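PDB 5LH9: omega transaminase from Pseudomonas sp., which probably transfers amino groups from omega-amino donors such as beta-alanine to pyruvate or a related acceptor, using pyridoxal-5'-phosphate as cofactor. Local coordinates for residues A263-T268 with D287-A292. Numbering follows the deposited sequence.
With PLP (pyridoxal-5'-phosphate), chain H.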
loop_
_atom_site.group_PDB
_atom_site.type_symbol
_atom_site.label_atom_id
_atom_site.label_comp_id
_atom_site.label_asym_id
_atom_site.label_seq_id
_atom_site.Cartn_x
_atom_site.Cartn_y
_atom_site.Cartn_z
ATOM N N ALA D 263 -18.314 -15.907 5.353
ATOM C CA ALA D 263 -19.124 -16.506 4.302
ATOM C C ALA D 263 -19.862 -15.384 3.585
ATOM O O ALA D 263 -20.725 -14.723 4.172
ATOM C CB ALA D 263 -20.101 -17.527 4.881
ATOM N N ASP D 264 -19.508 -15.152 2.326
ATOM C CA ASP D 264 -20.226 -14.181 1.507
ATOM C C ASP D 264 -21.497 -14.858 1.010
ATOM O O ASP D 264 -21.515 -15.529 -0.022
ATOM C CB ASP D 264 -19.373 -13.685 0.351
ATOM C CG ASP D 264 -20.031 -12.551 -0.398
ATOM O OD1 ASP D 264 -21.269 -12.394 -0.264
ATOM O OD2 ASP D 264 -19.314 -11.813 -1.107
ATOM N N GLU D 265 -22.575 -14.680 1.767
ATOM C CA GLU D 265 -23.862 -15.293 1.469
ATOM C C GLU D 265 -24.809 -14.329 0.768
ATOM O O GLU D 265 -26.030 -14.437 0.918
ATOM C CB GLU D 265 -24.497 -15.809 2.754
ATOM C CG GLU D 265 -23.659 -16.848 3.474
ATOM C CD GLU D 265 -24.125 -18.270 3.237
ATOM O OE1 GLU D 265 -24.989 -18.491 2.358
ATOM O OE2 GLU D 265 -23.629 -19.169 3.951
ATOM N N VAL D 266 -24.267 -13.370 0.019
ATOM C CA VAL D 266 -25.115 -12.389 -0.651
ATOM C C VAL D 266 -26.027 -13.076 -1.665
ATOM O O VAL D 266 -27.196 -12.701 -1.824
ATOM C CB VAL D 266 -24.243 -11.293 -1.285
ATOM C CG1 VAL D 266 -25.052 -10.444 -2.259
ATOM C CG2 VAL D 266 -23.627 -10.429 -0.191
ATOM N N VAL D 267 -25.520 -14.088 -2.357
ATOM C CA VAL D 267 -26.334 -14.844 -3.307
ATOM C C VAL D 267 -26.989 -16.047 -2.644
ATOM O O VAL D 267 -28.198 -16.258 -2.775
ATOM C CB VAL D 267 -25.466 -15.267 -4.512
ATOM C CG1 VAL D 267 -26.202 -16.259 -5.388
ATOM C CG2 VAL D 267 -25.089 -14.045 -5.331
ATOM N N THR D 268 -26.214 -16.830 -1.897
ATOM C CA THR D 268 -26.702 -18.103 -1.379
ATOM C C THR D 268 -27.585 -17.941 -0.150
ATOM O O THR D 268 -28.328 -18.868 0.195
ATOM C CB THR D 268 -25.521 -19.017 -1.036
ATOM O OG1 THR D 268 -24.604 -18.325 -0.179
ATOM C CG2 THR D 268 -24.796 -19.447 -2.302
ATOM N N ASP D 287 -17.749 -17.478 10.937
ATOM C CA ASP D 287 -17.723 -16.470 11.988
ATOM C C ASP D 287 -18.499 -15.215 11.612
ATOM O O ASP D 287 -18.998 -14.517 12.504
ATOM C CB ASP D 287 -16.279 -16.102 12.324
ATOM C CG ASP D 287 -15.482 -17.293 12.804
ATOM O OD1 ASP D 287 -15.660 -17.706 13.969
ATOM O OD2 ASP D 287 -14.674 -17.816 12.009
ATOM N N ILE D 288 -18.601 -14.915 10.316
ATOM C CA ILE D 288 -19.291 -13.728 9.825
ATOM C C ILE D 288 -20.112 -14.108 8.601
ATOM O O ILE D 288 -19.657 -14.871 7.743
ATOM C CB ILE D 288 -18.294 -12.597 9.486
ATOM C CG1 ILE D 288 -17.527 -12.173 10.747
ATOM C CG2 ILE D 288 -19.016 -11.407 8.852
ATOM C CD1 ILE D 288 -16.385 -11.206 10.494
ATOM N N LEU D 289 -21.316 -13.551 8.515
ATOM C CA LEU D 289 -22.206 -13.739 7.379
ATOM C C LEU D 289 -22.425 -12.400 6.697
ATOM O O LEU D 289 -22.728 -11.407 7.363
ATOM C CB LEU D 289 -23.566 -14.294 7.800
ATOM C CG LEU D 289 -23.641 -15.649 8.489
ATOM C CD1 LEU D 289 -25.081 -15.912 8.900
ATOM C CD2 LEU D 289 -23.137 -16.730 7.561
ATOM N N CYS D 290 -22.299 -12.390 5.376
ATOM C CA CYS D 290 -22.626 -11.235 4.558
ATOM C C CYS D 290 -23.909 -11.549 3.804
ATOM O O CYS D 290 -23.995 -12.579 3.127
ATOM C CB CYS D 290 -21.500 -10.928 3.575
ATOM S SG CYS D 290 -19.889 -10.738 4.343
ATOM N N LEU D 291 -24.901 -10.670 3.926
ATOM C CA LEU D 291 -26.219 -10.897 3.355
ATOM C C LEU D 291 -26.693 -9.668 2.595
ATOM O O LEU D 291 -26.378 -8.532 2.957
ATOM C CB LEU D 291 -27.237 -11.236 4.442
ATOM C CG LEU D 291 -26.918 -12.467 5.295
ATOM C CD1 LEU D 291 -27.851 -12.534 6.483
ATOM C CD2 LEU D 291 -27.031 -13.736 4.468
ATOM N N ALA D 292 -27.442 -9.908 1.526
ATOM C CA ALA D 292 -28.114 -8.834 0.817
ATOM C C ALA D 292 -29.103 -9.444 -0.162
ATOM O O ALA D 292 -29.766 -10.426 0.163
ATOM C CB ALA D 292 -27.105 -7.935 0.100
HETATM N N1 PLP H . -20.902 -10.441 -3.056
HETATM C C2 PLP H . -21.507 -11.353 -3.819
HETATM C C2A PLP H . -21.168 -12.867 -3.684
HETATM C C3 PLP H . -22.477 -10.950 -4.770
HETATM O O3 PLP H . -23.093 -11.921 -5.562
HETATM C C4 PLP H . -22.818 -9.629 -4.925
HETATM C C4A PLP H . -23.953 -9.283 -6.030
HETATM C C5 PLP H . -22.202 -8.684 -4.143
HETATM C C6 PLP H . -21.236 -9.082 -3.204
HETATM C C5A PLP H . -22.507 -7.156 -4.259
HETATM O O4P PLP H . -23.829 -6.834 -3.904
HETATM P P PLP H . -24.368 -5.434 -4.304
HETATM O O1P PLP H . -24.392 -5.369 -5.794
HETATM O O2P PLP H . -23.505 -4.367 -3.754
HETATM O O3P PLP H . -25.789 -5.262 -3.751
HETATM O O HOH W 1 -28.350 -12.834 1.350
#
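Val266 sets CG1 against the CB of Ala292, 4.0 Å away, and the same methyl lies over the pyridine ring of PLP, 3.6 Å from its C4. This is the cofactor end of two neighbouring parallel strands, 260-264 and 288-291, in the seven-stranded mixed sheet of the fold-type I PLP-dependent large domain; a beta-alpha-beta unit through helix 278-281 joins them. Ala263 N gives a hydrogen bond to Ile288 O (2.9 Å), and Ala263 O takes one from Cys290 N (3.1 Å). Beyond that the first strand turns away, and Glu265 N makes just a weak, bent bond to Cys290 O.

Asp264, the last residue of its strand, points its carboxylate at the cofactor; the turn that follows lays Val266 over the ring. With CG anti to the backbone N (chi1 -173°), OD2 comes within 2.9 Å of PLP N1, the position of the conserved aspartate of this fold type, which is expected to stabilise a protonated pyridine nitrogen. OD2 is also hydrogen-bonded to His158 ND1, and OD1 accepts from Val266 N in an Asx turn; together the two bonds limit the carboxylate's rotation. An asparagine here would probably lose the negative charge facing N1, so that the ring nitrogen, if protonated, would have no counterion at this place.

On the face of the sheet that Ala263 shares with Leu289, Leu289 CD2 touches both Ala263 CB and Glu265 CG. The bent Glu265 chain leads its carboxylate away to Ser279 and the backbone of Gly278, and Thr268 OG1 donates a hydrogen bond to Glu265 OE1 (2.6 Å) from above the carboxylate plane.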